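Local coordinates for protein poly(ADP-ribose) glycohydrolase (Thermomonospora curvata, PDB 3SIG) that hydrolyses the glycosidic bonds of poly(ADP-ribose) and is seen here holding ADP-ribose in its pocket, at residues 75-80 with 254-259; 102-107 with 115-120; 202-207 with 215-220; 234-239 with 268-273. One frame throughout, in Å; residues are numbered along the deposited sequence.

Contact 1 of 4, residues 75-80 with 254-259; sequences LAAARR and VFAVWD. With AR6 ([(2R,3S,4R,5R)-5-(6-aminopurin-9-yl)-3,4-dihydroxy-oxolan-2-yl]methyl [hydroxy-[[(2R,3S,4R,5S)-3,4,5-trihydroxyoxolan-2-yl]methoxy]phosphoryl] hydrogen phosphate), chain B.
The methyl groups of Ala77 and Ala256 press directly against each other, CB to CB at 3.7 Å, where helix 75-80 lies on strand 254-256. Small residues suit this place: with nothing beyond CB on either side, the two axes come within 8.9 Å. CG1 of Val254 lies alongside the same Ala77 CB at 4.1 Å. The layer is part of the macrodomain fold: strand 252-256 runs between strands 214-217 and 66-70 and offers Val254 and Ala256 to helix 74-84, while Phe255 points to the other face of the sheet. At the outer, exposed end the packing is looser and mixed in character. There Arg80, extended until it bends at chi3 (58°), brings NH2 to 3.9 Å from both methyls, CG1 and CG2, of Val254, and its charge is answered by salt bridges to Glu72 and Glu68. At the C-terminal end of the strand the chain reaches the ligand pocket. The carbonyl O of Ala256 comes within 3.4 Å of C2 of the adenine of ADP-ribose, and the indole of Trp258 meets the base with its edge, CE3 lying 3.8 Å from C5.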
# COMPACT_ATOMS: atom_id res chain seq x y z
N LEU A 75 5.00 7.14 -0.65
CA LEU A 75 5.15 8.00 0.52
C LEU A 75 5.27 9.46 0.19
O LEU A 75 4.74 10.30 0.92
CB LEU A 75 6.32 7.54 1.36
CG LEU A 75 6.03 6.23 2.09
CD1 LEU A 75 7.24 5.83 2.87
CD2 LEU A 75 4.81 6.25 2.99
N ALA A 76 5.93 9.81 -0.91
CA ALA A 76 6.07 11.21 -1.26
C ALA A 76 4.70 11.79 -1.59
O ALA A 76 4.35 12.89 -1.18
CB ALA A 76 7.04 11.40 -2.43
N ALA A 77 3.90 11.04 -2.33
CA ALA A 77 2.56 11.51 -2.65
C ALA A 77 1.75 11.65 -1.37
O ALA A 77 1.02 12.65 -1.19
CB ALA A 77 1.86 10.55 -3.63
N ALA A 78 1.80 10.68 -0.49
CA ALA A 78 1.08 10.75 0.78
C ALA A 78 1.50 11.95 1.60
O ALA A 78 0.65 12.66 2.16
CB ALA A 78 1.27 9.50 1.55
N ARG A 79 2.78 12.27 1.62
CA ARG A 79 3.27 13.39 2.40
C ARG A 79 2.77 14.70 1.82
O ARG A 79 2.41 15.62 2.57
CB ARG A 79 4.78 13.33 2.41
CG ARG A 79 5.45 14.25 3.40
CD ARG A 79 6.94 14.02 3.39
NE ARG A 79 7.63 14.92 4.30
CZ ARG A 79 8.94 15.17 4.26
NH1 ARG A 79 9.70 14.57 3.38
NH2 ARG A 79 9.49 16.02 5.12
N ARG A 80 2.79 14.82 0.50
CA ARG A 80 2.30 16.01 -0.19
C ARG A 80 0.84 16.25 0.15
O ARG A 80 0.43 17.36 0.50
CB ARG A 80 2.52 15.88 -1.69
CG ARG A 80 1.90 17.01 -2.48
CD ARG A 80 2.26 16.98 -3.97
NE ARG A 80 1.86 15.73 -4.64
CZ ARG A 80 0.71 15.55 -5.28
NH1 ARG A 80 -0.20 16.52 -5.35
NH2 ARG A 80 0.46 14.39 -5.87
N VAL A 254 -4.40 9.81 -6.34
CA VAL A 254 -3.09 9.93 -7.01
C VAL A 254 -2.59 8.54 -7.36
O VAL A 254 -2.55 7.66 -6.48
CB VAL A 254 -2.03 10.58 -6.10
CG1 VAL A 254 -0.68 10.75 -6.84
CG2 VAL A 254 -2.50 11.91 -5.55
N PHE A 255 -2.23 8.35 -8.62
CA PHE A 255 -1.47 7.19 -9.04
C PHE A 255 -0.03 7.61 -9.01
O PHE A 255 0.48 8.23 -9.96
CB PHE A 255 -1.93 6.69 -10.42
CG PHE A 255 -3.35 6.22 -10.44
CD1 PHE A 255 -3.69 4.97 -9.96
CD2 PHE A 255 -4.36 7.04 -10.87
CE1 PHE A 255 -5.02 4.53 -9.99
CE2 PHE A 255 -5.68 6.60 -10.89
CZ PHE A 255 -6.00 5.37 -10.41
N ALA A 256 0.62 7.27 -7.88
CA ALA A 256 2.02 7.61 -7.65
C ALA A 256 2.84 6.42 -8.13
O ALA A 256 2.79 5.36 -7.50
CB ALA A 256 2.26 7.89 -6.18
N VAL A 257 3.51 6.59 -9.27
CA VAL A 257 4.17 5.48 -9.91
C VAL A 257 5.65 5.83 -10.09
O VAL A 257 6.01 6.57 -11.01
CB VAL A 257 3.55 5.12 -11.24
CG1 VAL A 257 4.20 3.82 -11.73
CG2 VAL A 257 2.02 4.95 -11.10
N TRP A 258 6.51 5.30 -9.22
CA TRP A 258 7.95 5.52 -9.21
C TRP A 258 8.59 4.26 -9.79
O TRP A 258 8.67 3.22 -9.11
CB TRP A 258 8.42 5.74 -7.78
CG TRP A 258 9.89 5.95 -7.69
CD1 TRP A 258 10.59 6.93 -8.32
CD2 TRP A 258 10.86 5.13 -7.03
NE1 TRP A 258 11.94 6.80 -8.06
CE2 TRP A 258 12.13 5.69 -7.27
CE3 TRP A 258 10.77 4.00 -6.24
CZ2 TRP A 258 13.30 5.16 -6.73
CZ3 TRP A 258 11.94 3.46 -5.70
CH2 TRP A 258 13.19 4.03 -5.96
N ASP A 259 9.01 4.37 -11.05
CA ASP A 259 9.47 3.23 -11.82
C ASP A 259 10.86 3.56 -12.33
O ASP A 259 11.02 4.35 -13.28
CB ASP A 259 8.53 2.96 -12.99
CG ASP A 259 8.88 1.70 -13.75
OD1 ASP A 259 9.91 1.06 -13.43
OD2 ASP A 259 8.09 1.35 -14.65
N1 AR6 B . 6.28 4.09 -4.91
C2 AR6 B . 5.51 4.05 -5.99
N3 AR6 B . 5.62 3.15 -7.01
C4 AR6 B . 6.60 2.23 -6.82
C5 AR6 B . 7.45 2.23 -5.66
C6 AR6 B . 7.22 3.20 -4.72
N6 AR6 B . 8.02 3.27 -3.59
N7 AR6 B . 8.33 1.10 -5.82
C8 AR6 B . 8.04 0.57 -6.96
N9 AR6 B . 7.02 1.17 -7.63
PA AR6 B . 6.17 -3.68 -6.50
PB AR6 B . 4.11 -5.83 -6.66
C1' AR6 B . 6.36 0.88 -8.90
O1A AR6 B . 7.03 -4.48 -7.42
O1B AR6 B . 2.68 -5.73 -6.15
C1D AR6 B . 7.32 -6.89 -2.50
O1D AR6 B . 8.46 -7.66 -2.21
C2' AR6 B . 7.24 0.15 -9.89
O2' AR6 B . 6.94 0.56 -11.19
O2A AR6 B . 6.74 -3.27 -5.17
O2B AR6 B . 4.33 -6.09 -8.11
C2D AR6 B . 6.21 -7.39 -1.66
O2D AR6 B . 6.47 -7.58 -0.32
C3' AR6 B . 6.82 -1.27 -9.69
O3' AR6 B . 6.97 -2.03 -10.84
O3A AR6 B . 4.78 -4.42 -6.29
C3D AR6 B . 5.54 -8.40 -2.49
O3D AR6 B . 6.21 -9.59 -2.18
C4' AR6 B . 5.38 -1.18 -9.28
O4' AR6 B . 5.20 0.11 -8.74
C4D AR6 B . 5.80 -7.92 -3.87
O4D AR6 B . 6.96 -7.10 -3.85
C5' AR6 B . 4.90 -2.25 -8.31
O5' AR6 B . 5.72 -2.28 -7.15
C5D AR6 B . 4.63 -7.16 -4.49
O5D AR6 B . 4.94 -6.89 -5.84

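Contact 2 of 4, residues 102-107 with 115-120; sequences GGFLSG and LARSSG
Phe104 has chi1 at 83°, which tucks CG between its own backbone N and carbonyl carbon and swings the ring across to Ala116 on helix 115-118. The methyl of Ala116 sits over one face of that ring, its CB 3.7 Å from the centroid of Phe104 and 16° off the normal, a CH-pi contact; alanine suits the spot because a single methyl fits against an aromatic face at such short range. On the ring's opposite face lies CG of Leu105, 3.7 Å above the plane, and the rings of Phe104 and Tyr122 meet edge-to-face. Residues 102-107 carry the end of the GGG element of the PARG signature, GGG-X(6-8)-QEE, whose second half starts helix 111-118, so the contact folds the loop back on the helix it leads into; Gly102 touches ADP-ribose, and the backbone N of Gly103 is bonded to Glu113, itself a ligand partner. With an alanine in place of Phe104, the methyl of Ala116 and the branch of Leu105 would probably be left facing a gap, and Tyr122 would lose its ring partner. A more polar link runs beside the ring: one water gives a hydrogen to Phe104 O (2.8 Å) and accepts one from Arg117 NH1 (2.9 Å), while CG of Arg117 lies 4.2 Å from Phe104 CD2. Within residues 115-120, Leu115 O is gripped from opposite faces of its plane by Ser119 OG (2.8 Å) and Ser118 N (3.1 Å).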
# COMPACT_ATOMS: atom_id res chain seq x y z
N GLY A 102 7.17 -7.69 3.64
CA GLY A 102 7.90 -8.35 2.59
C GLY A 102 9.28 -8.77 3.06
O GLY A 102 9.44 -9.32 4.13
N GLY A 103 10.27 -8.51 2.22
CA GLY A 103 11.65 -8.83 2.57
C GLY A 103 12.43 -7.69 3.22
O GLY A 103 13.66 -7.60 3.07
N PHE A 104 11.76 -6.77 3.92
CA PHE A 104 12.46 -5.56 4.26
C PHE A 104 13.67 -5.81 5.13
O PHE A 104 14.69 -5.13 4.97
CB PHE A 104 11.52 -4.47 4.83
CG PHE A 104 11.19 -4.58 6.30
CD1 PHE A 104 10.39 -5.60 6.79
CD2 PHE A 104 11.58 -3.57 7.15
CE1 PHE A 104 10.06 -5.64 8.13
CE2 PHE A 104 11.23 -3.58 8.48
CZ PHE A 104 10.47 -4.64 8.97
N LEU A 105 13.57 -6.75 6.08
CA LEU A 105 14.69 -7.00 6.99
C LEU A 105 15.87 -7.67 6.34
O LEU A 105 16.97 -7.61 6.90
CB LEU A 105 14.21 -7.74 8.24
CG LEU A 105 13.45 -6.82 9.20
CD1 LEU A 105 12.53 -7.65 10.12
CD2 LEU A 105 14.36 -5.93 10.00
N SER A 106 15.68 -8.27 5.18
CA SER A 106 16.81 -8.78 4.41
C SER A 106 17.35 -7.77 3.42
O SER A 106 18.23 -8.08 2.61
CB SER A 106 16.35 -10.01 3.61
OG SER A 106 15.82 -11.00 4.47
N GLY A 107 16.79 -6.56 3.43
CA GLY A 107 17.24 -5.52 2.52
C GLY A 107 16.67 -5.57 1.13
O GLY A 107 17.20 -4.95 0.20
N LEU A 115 7.86 0.97 2.46
CA LEU A 115 6.88 1.39 3.47
C LEU A 115 7.29 0.88 4.85
O LEU A 115 7.25 1.61 5.85
CB LEU A 115 5.48 0.85 3.14
CG LEU A 115 4.92 1.27 1.78
CD1 LEU A 115 3.56 0.69 1.56
CD2 LEU A 115 4.90 2.81 1.59
N ALA A 116 7.72 -0.38 4.92
CA ALA A 116 8.09 -0.98 6.19
C ALA A 116 9.37 -0.36 6.79
O ALA A 116 9.51 -0.26 8.00
CB ALA A 116 8.25 -2.51 6.02
N ARG A 117 10.28 0.10 5.95
CA ARG A 117 11.48 0.74 6.45
C ARG A 117 11.18 2.12 6.98
O ARG A 117 11.97 2.68 7.73
CB ARG A 117 12.52 0.90 5.33
CG ARG A 117 13.27 -0.38 4.96
CD ARG A 117 14.58 -0.15 4.16
NE ARG A 117 14.35 0.71 3.03
CZ ARG A 117 13.86 0.33 1.86
NH1 ARG A 117 13.59 -0.94 1.62
NH2 ARG A 117 13.62 1.24 0.93
N SER A 118 10.09 2.73 6.54
CA SER A 118 9.87 4.17 6.71
C SER A 118 8.76 4.54 7.66
O SER A 118 8.46 5.73 7.78
CB SER A 118 9.54 4.79 5.35
OG SER A 118 10.52 4.48 4.38
N SER A 119 8.13 3.57 8.31
CA SER A 119 6.90 3.85 9.03
C SER A 119 6.68 2.82 10.12
O SER A 119 7.52 1.93 10.32
CB SER A 119 5.69 3.79 8.06
OG SER A 119 5.39 2.46 7.69
N GLY A 120 5.54 2.91 10.79
CA GLY A 120 5.12 1.87 11.71
C GLY A 120 4.35 0.71 11.10
O GLY A 120 3.81 -0.11 11.85
O HOH W 1 14.63 -3.35 2.77

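Contact 3 of 4, residues 202-207 with 215-220; sequences KVLAAA and LVLGAW. With AR6 ([(2R,3S,4R,5R)-5-(6-aminopurin-9-yl)-3,4-dihydroxy-oxolan-2-yl]methyl [hydroxy-[[(2R,3S,4R,5S)-3,4,5-trihydroxyoxolan-2-yl]methoxy]phosphoryl] hydrogen phosphate), chain B.
Leu204 on helix 202-207 reaches strand 215-217 through one branch, CD2, which meets CD1 of Leu217 at 4.2 Å; this is the inner seam of a beta-alpha-beta crossover of the macrodomain, in which helix 189-209 joins strand 163-175 to the parallel strand 214-217. Leu215 has two conformers; in one of them its CD1 comes within 3.6 Å of the same Leu204 CD2 and its CD2 rests on the methyl CB of Ala207 at 3.7 Å, so both distances are less certain than that to Leu217. Both strand leucines cross Leu204 at about a right angle. Leu215 and Leu217 hold CG anti to the carbonyl carbon (chi1 -56° for Leu217), which sends the branched end out toward the helix, and the long leucines span an axis separation of 11.1 Å.

Further out, Val203 and Ala207 lean on Leu173 of strand 163-175, and Leu204 also touches Phe246. On another side of the helix Lys202 forms a salt bridge with Asp145, so the apolar seam lies on the sheet side and the charge away from it. Main-chain bonds fix the strand between 90-94 and 252-256. Beyond it the chain turns toward the pocket: Trp220 NE1 is bonded to Ser175 O, and Ala219 is the centre of an inverse gamma turn closed by Trp220 N on Gly218 O. That turn sets Ala219 O 3.2 Å from C5' of ADP-ribose.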
# COMPACT_ATOMS: atom_id res chain seq x y z
N LYS A 202 -12.75 -3.99 -3.63
CA LYS A 202 -12.76 -4.17 -2.18
C LYS A 202 -11.79 -3.25 -1.45
O LYS A 202 -12.08 -2.74 -0.36
CB LYS A 202 -12.54 -5.67 -1.85
CG LYS A 202 -13.69 -6.51 -2.24
CD LYS A 202 -13.46 -8.00 -2.04
CE LYS A 202 -14.72 -8.79 -2.32
NZ LYS A 202 -14.53 -10.25 -2.09
N VAL A 203 -10.63 -3.02 -2.04
CA VAL A 203 -9.71 -2.03 -1.50
C VAL A 203 -10.38 -0.64 -1.43
O VAL A 203 -10.30 0.05 -0.39
CB VAL A 203 -8.44 -1.93 -2.40
CG1 VAL A 203 -7.61 -0.72 -2.04
CG2 VAL A 203 -7.60 -3.20 -2.27
N LEU A 204 -11.01 -0.23 -2.53
CA LEU A 204 -11.68 1.06 -2.56
C LEU A 204 -12.84 1.09 -1.59
O LEU A 204 -13.08 2.12 -0.92
CB LEU A 204 -12.15 1.40 -3.97
CG LEU A 204 -11.09 1.60 -5.04
CD1 LEU A 204 -11.72 1.97 -6.38
CD2 LEU A 204 -10.15 2.61 -4.64
N ALA A 205 -13.58 -0.00 -1.47
CA ALA A 205 -14.68 -0.04 -0.52
C ALA A 205 -14.17 0.13 0.90
O ALA A 205 -14.82 0.82 1.70
CB ALA A 205 -15.48 -1.33 -0.66
N ALA A 206 -13.08 -0.53 1.25
CA ALA A 206 -12.56 -0.40 2.61
C ALA A 206 -12.10 1.01 2.87
O ALA A 206 -12.37 1.56 3.95
CB ALA A 206 -11.44 -1.37 2.82
N ALA A 207 -11.45 1.64 1.89
CA ALA A 207 -10.98 3.03 2.06
C ALA A 207 -12.15 3.95 2.31
O ALA A 207 -12.13 4.80 3.22
CB ALA A 207 -10.22 3.48 0.83
N LEU A 215 -6.79 9.16 -1.76
CA LEU A 215 -6.07 7.91 -1.91
C LEU A 215 -4.78 8.07 -2.65
O LEU A 215 -4.64 8.88 -3.58
CB LEU A 215 -6.87 6.91 -2.71
CG LEU A 215 -8.32 6.70 -2.30
CD1 LEU A 215 -8.98 5.67 -3.22
CD2 LEU A 215 -8.50 6.32 -0.84
N VAL A 216 -3.85 7.21 -2.29
CA VAL A 216 -2.63 7.05 -3.07
C VAL A 216 -2.60 5.60 -3.55
O VAL A 216 -2.45 4.67 -2.74
CB VAL A 216 -1.34 7.40 -2.30
CG1 VAL A 216 -0.15 7.20 -3.21
CG2 VAL A 216 -1.38 8.86 -1.79
N LEU A 217 -2.78 5.43 -4.85
CA LEU A 217 -2.77 4.14 -5.55
C LEU A 217 -1.56 4.14 -6.48
O LEU A 217 -0.70 5.02 -6.42
CB LEU A 217 -4.08 3.95 -6.34
CG LEU A 217 -5.36 4.07 -5.51
CD1 LEU A 217 -6.58 3.92 -6.41
CD2 LEU A 217 -5.40 3.07 -4.40
N GLY A 218 -1.45 3.12 -7.32
CA GLY A 218 -0.29 3.03 -8.22
C GLY A 218 -0.34 1.72 -8.96
O GLY A 218 -1.41 1.09 -9.08
N ALA A 219 0.83 1.31 -9.43
CA ALA A 219 1.00 0.15 -10.30
C ALA A 219 1.08 -1.16 -9.53
O ALA A 219 2.01 -1.94 -9.65
CB ALA A 219 2.22 0.35 -11.18
N TRP A 220 0.07 -1.36 -8.70
CA TRP A 220 -0.15 -2.51 -7.83
C TRP A 220 0.06 -3.80 -8.61
O TRP A 220 -0.53 -3.98 -9.69
CB TRP A 220 -1.58 -2.44 -7.36
CG TRP A 220 -2.08 -3.48 -6.42
CD1 TRP A 220 -1.48 -3.95 -5.27
CD2 TRP A 220 -3.35 -4.10 -6.51
NE1 TRP A 220 -2.33 -4.84 -4.65
CE2 TRP A 220 -3.49 -4.93 -5.39
CE3 TRP A 220 -4.40 -4.02 -7.45
CZ2 TRP A 220 -4.62 -5.71 -5.17
CZ3 TRP A 220 -5.53 -4.79 -7.23
CH2 TRP A 220 -5.63 -5.63 -6.11
N1 AR6 B . 6.28 4.09 -4.91
C2 AR6 B . 5.51 4.05 -5.99
N3 AR6 B . 5.62 3.15 -7.01
C4 AR6 B . 6.60 2.23 -6.82
C5 AR6 B . 7.45 2.23 -5.66
C6 AR6 B . 7.22 3.20 -4.72
N6 AR6 B . 8.02 3.27 -3.59
N7 AR6 B . 8.33 1.10 -5.82
C8 AR6 B . 8.04 0.57 -6.96
N9 AR6 B . 7.02 1.17 -7.63
PA AR6 B . 6.17 -3.68 -6.50
PB AR6 B . 4.11 -5.83 -6.66
C1' AR6 B . 6.36 0.88 -8.90
O1A AR6 B . 7.03 -4.48 -7.42
O1B AR6 B . 2.68 -5.73 -6.15
C1D AR6 B . 7.32 -6.89 -2.50
O1D AR6 B . 8.46 -7.66 -2.21
C2' AR6 B . 7.24 0.15 -9.89
O2' AR6 B . 6.94 0.56 -11.19
O2A AR6 B . 6.74 -3.27 -5.17
O2B AR6 B . 4.33 -6.09 -8.11
C2D AR6 B . 6.21 -7.39 -1.66
O2D AR6 B . 6.47 -7.58 -0.32
C3' AR6 B . 6.82 -1.27 -9.69
O3' AR6 B . 6.97 -2.03 -10.84
O3A AR6 B . 4.78 -4.42 -6.29
C3D AR6 B . 5.54 -8.40 -2.49
O3D AR6 B . 6.21 -9.59 -2.18
C4' AR6 B . 5.38 -1.18 -9.28
O4' AR6 B . 5.20 0.11 -8.74
C4D AR6 B . 5.80 -7.92 -3.87
O4D AR6 B . 6.96 -7.10 -3.85
C5' AR6 B . 4.90 -2.25 -8.31
O5' AR6 B . 5.72 -2.28 -7.15
C5D AR6 B . 4.63 -7.16 -4.49
O5D AR6 B . 4.94 -6.89 -5.84

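Contact 4 of 4, residues 234-239 with 268-273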
# COMPACT_ATOMS: atom_id res chain seq x y z
N GLU A 234 -6.34 -0.13 -16.29
CA GLU A 234 -7.72 -0.29 -16.77
C GLU A 234 -8.66 -0.74 -15.65
O GLU A 234 -9.82 -0.32 -15.60
CB GLU A 234 -7.78 -1.25 -17.96
CG GLU A 234 -9.18 -1.44 -18.50
CD GLU A 234 -9.78 -0.18 -19.06
OE1 GLU A 234 -9.03 0.64 -19.60
OE2 GLU A 234 -11.02 -0.04 -18.98
N THR A 235 -8.16 -1.59 -14.76
CA THR A 235 -8.95 -2.08 -13.63
C THR A 235 -9.39 -0.90 -12.79
O THR A 235 -10.59 -0.75 -12.47
CB THR A 235 -8.14 -3.06 -12.79
OG1 THR A 235 -7.84 -4.21 -13.58
CG2 THR A 235 -8.88 -3.51 -11.55
N PHE A 236 -8.45 -0.04 -12.41
CA PHE A 236 -8.80 1.15 -11.62
C PHE A 236 -9.69 2.10 -12.41
O PHE A 236 -10.61 2.69 -11.86
CB PHE A 236 -7.58 1.87 -11.07
CG PHE A 236 -6.89 1.12 -9.97
CD1 PHE A 236 -7.52 0.92 -8.76
CD2 PHE A 236 -5.58 0.69 -10.12
CE1 PHE A 236 -6.87 0.23 -7.71
CE2 PHE A 236 -4.93 0.04 -9.07
CZ PHE A 236 -5.58 -0.18 -7.87
N ALA A 237 -9.44 2.23 -13.71
CA ALA A 237 -10.27 3.10 -14.54
C ALA A 237 -11.72 2.66 -14.59
O ALA A 237 -12.63 3.49 -14.53
CB ALA A 237 -9.73 3.17 -15.97
N GLY A 238 -11.96 1.37 -14.73
CA GLY A 238 -13.32 0.87 -14.75
C GLY A 238 -14.07 1.13 -13.45
O GLY A 238 -15.30 1.28 -13.45
N LEU A 239 -13.36 1.22 -12.34
CA LEU A 239 -13.96 1.49 -11.05
C LEU A 239 -14.19 2.97 -10.82
O LEU A 239 -15.18 3.36 -10.17
CB LEU A 239 -13.07 0.93 -9.93
CG LEU A 239 -13.02 -0.60 -9.90
CD1 LEU A 239 -11.86 -1.08 -8.99
CD2 LEU A 239 -14.32 -1.25 -9.51
N ALA A 268 4.25 5.01 -17.52
CA ALA A 268 3.70 5.33 -18.83
C ALA A 268 2.30 4.76 -19.04
O ALA A 268 1.45 5.42 -19.61
CB ALA A 268 4.64 4.84 -19.92
N ALA A 269 2.04 3.55 -18.57
CA ALA A 269 0.73 2.93 -18.75
C ALA A 269 -0.34 3.69 -17.99
O ALA A 269 -1.44 3.90 -18.49
CB ALA A 269 0.76 1.48 -18.28
N PHE A 270 -0.01 4.13 -16.78
CA PHE A 270 -0.97 4.91 -16.00
C PHE A 270 -1.16 6.31 -16.58
O PHE A 270 -2.30 6.79 -16.67
CB PHE A 270 -0.58 4.96 -14.52
CG PHE A 270 -1.00 3.72 -13.77
CD1 PHE A 270 -2.14 3.72 -12.98
CD2 PHE A 270 -0.30 2.54 -13.91
CE1 PHE A 270 -2.53 2.56 -12.33
CE2 PHE A 270 -0.71 1.39 -13.28
CZ PHE A 270 -1.83 1.40 -12.49
N ALA A 271 -0.08 6.93 -17.05
CA ALA A 271 -0.16 8.26 -17.66
C ALA A 271 -1.05 8.22 -18.89
O ALA A 271 -1.85 9.12 -19.12
CB ALA A 271 1.23 8.79 -18.03
N ARG A 272 -0.93 7.16 -19.67
CA ARG A 272 -1.75 7.02 -20.87
C ARG A 272 -3.22 6.89 -20.52
O ARG A 272 -4.09 7.46 -21.16
CB ARG A 272 -1.32 5.81 -21.69
CG ARG A 272 -0.02 6.05 -22.45
CD ARG A 272 0.24 4.99 -23.51
NE ARG A 272 0.50 3.68 -22.93
CZ ARG A 272 1.69 3.29 -22.47
NH1 ARG A 272 2.73 4.11 -22.51
NH2 ARG A 272 1.83 2.08 -21.97
N ARG A 273 -3.52 6.11 -19.50
CA ARG A 273 -4.92 5.82 -19.21
C ARG A 273 -5.60 6.99 -18.50
O ARG A 273 -6.78 7.23 -18.77
CB ARG A 273 -5.04 4.54 -18.38
CG ARG A 273 -6.49 4.11 -18.05
CD ARG A 273 -7.24 3.87 -19.36
NE ARG A 273 -8.68 3.64 -19.24
CZ ARG A 273 -9.60 4.61 -19.18
NH1 ARG A 273 -9.23 5.88 -19.16
NH2 ARG A 273 -10.89 4.30 -19.10
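Glu234 and Arg273 mark the closest backbone approach, CA to CA 7.2 Å, of two helices that run in roughly the same direction, with axes 10.6 Å apart and crossing at -29°. Arg273 leaves its helix with CG anti to the backbone N (chi1 -178°), then bends at chi2, which carries the guanidinium over to the other helix. There NE donates to Glu234 OE1 at 3.0 Å in a salt bridge with an N-H...O angle of 157°. The oxygen lies in the guanidinium plane, whereas NE comes to OE1 from above the carboxylate plane. The methyl of Ala237 covers one face of the same guanidinium, its CB 3.5 Å from Arg273 CZ, and a residue this small lets the flat group settle close to the helix. These two helices, with helix 189-209, cover one face of the macrodomain sheet, while helix 74-84 lies on the other, as expected of an alpha/beta/alpha sandwich. A leucine in place of Arg273 would probably leave the carboxylate of Glu234 without its charged mate and Ala237 without the flat group it covers. Deeper, toward the sheet, charge gives way to aromatics: Phe236 CD2 reaches the edge of the Phe270 ring, 4.2 Å from CE1. Phe270 also meets Phe255 of strand 252-256 with the planes at about 40°, and Phe236 touches Ala200 of helix 189-209.

From the N terminus, residues 75-80 open the long loop of contact 1, which 254-259 closes only near the end of the chain. Two short loops lie within it, one after the other: contact 2 closes at 115-120, contact 3 at 215-220. Contact 4 starts inside that span, at 234-239, and ends beyond it, at 268-273, so contacts 1 and 4 cross. Strands 214-217 and 252-256 are neighbours in the sheet and join contacts 1 and 3, both of which reach ADP-ribose. Leu75 ties contact 1 to Leu115 and Ser118 of contact 2, whereas Phe236 and Phe270 of contact 4 pack against Phe255 and Gly218. Contacts 2 and 4 lie on opposite sides of the chain's centre.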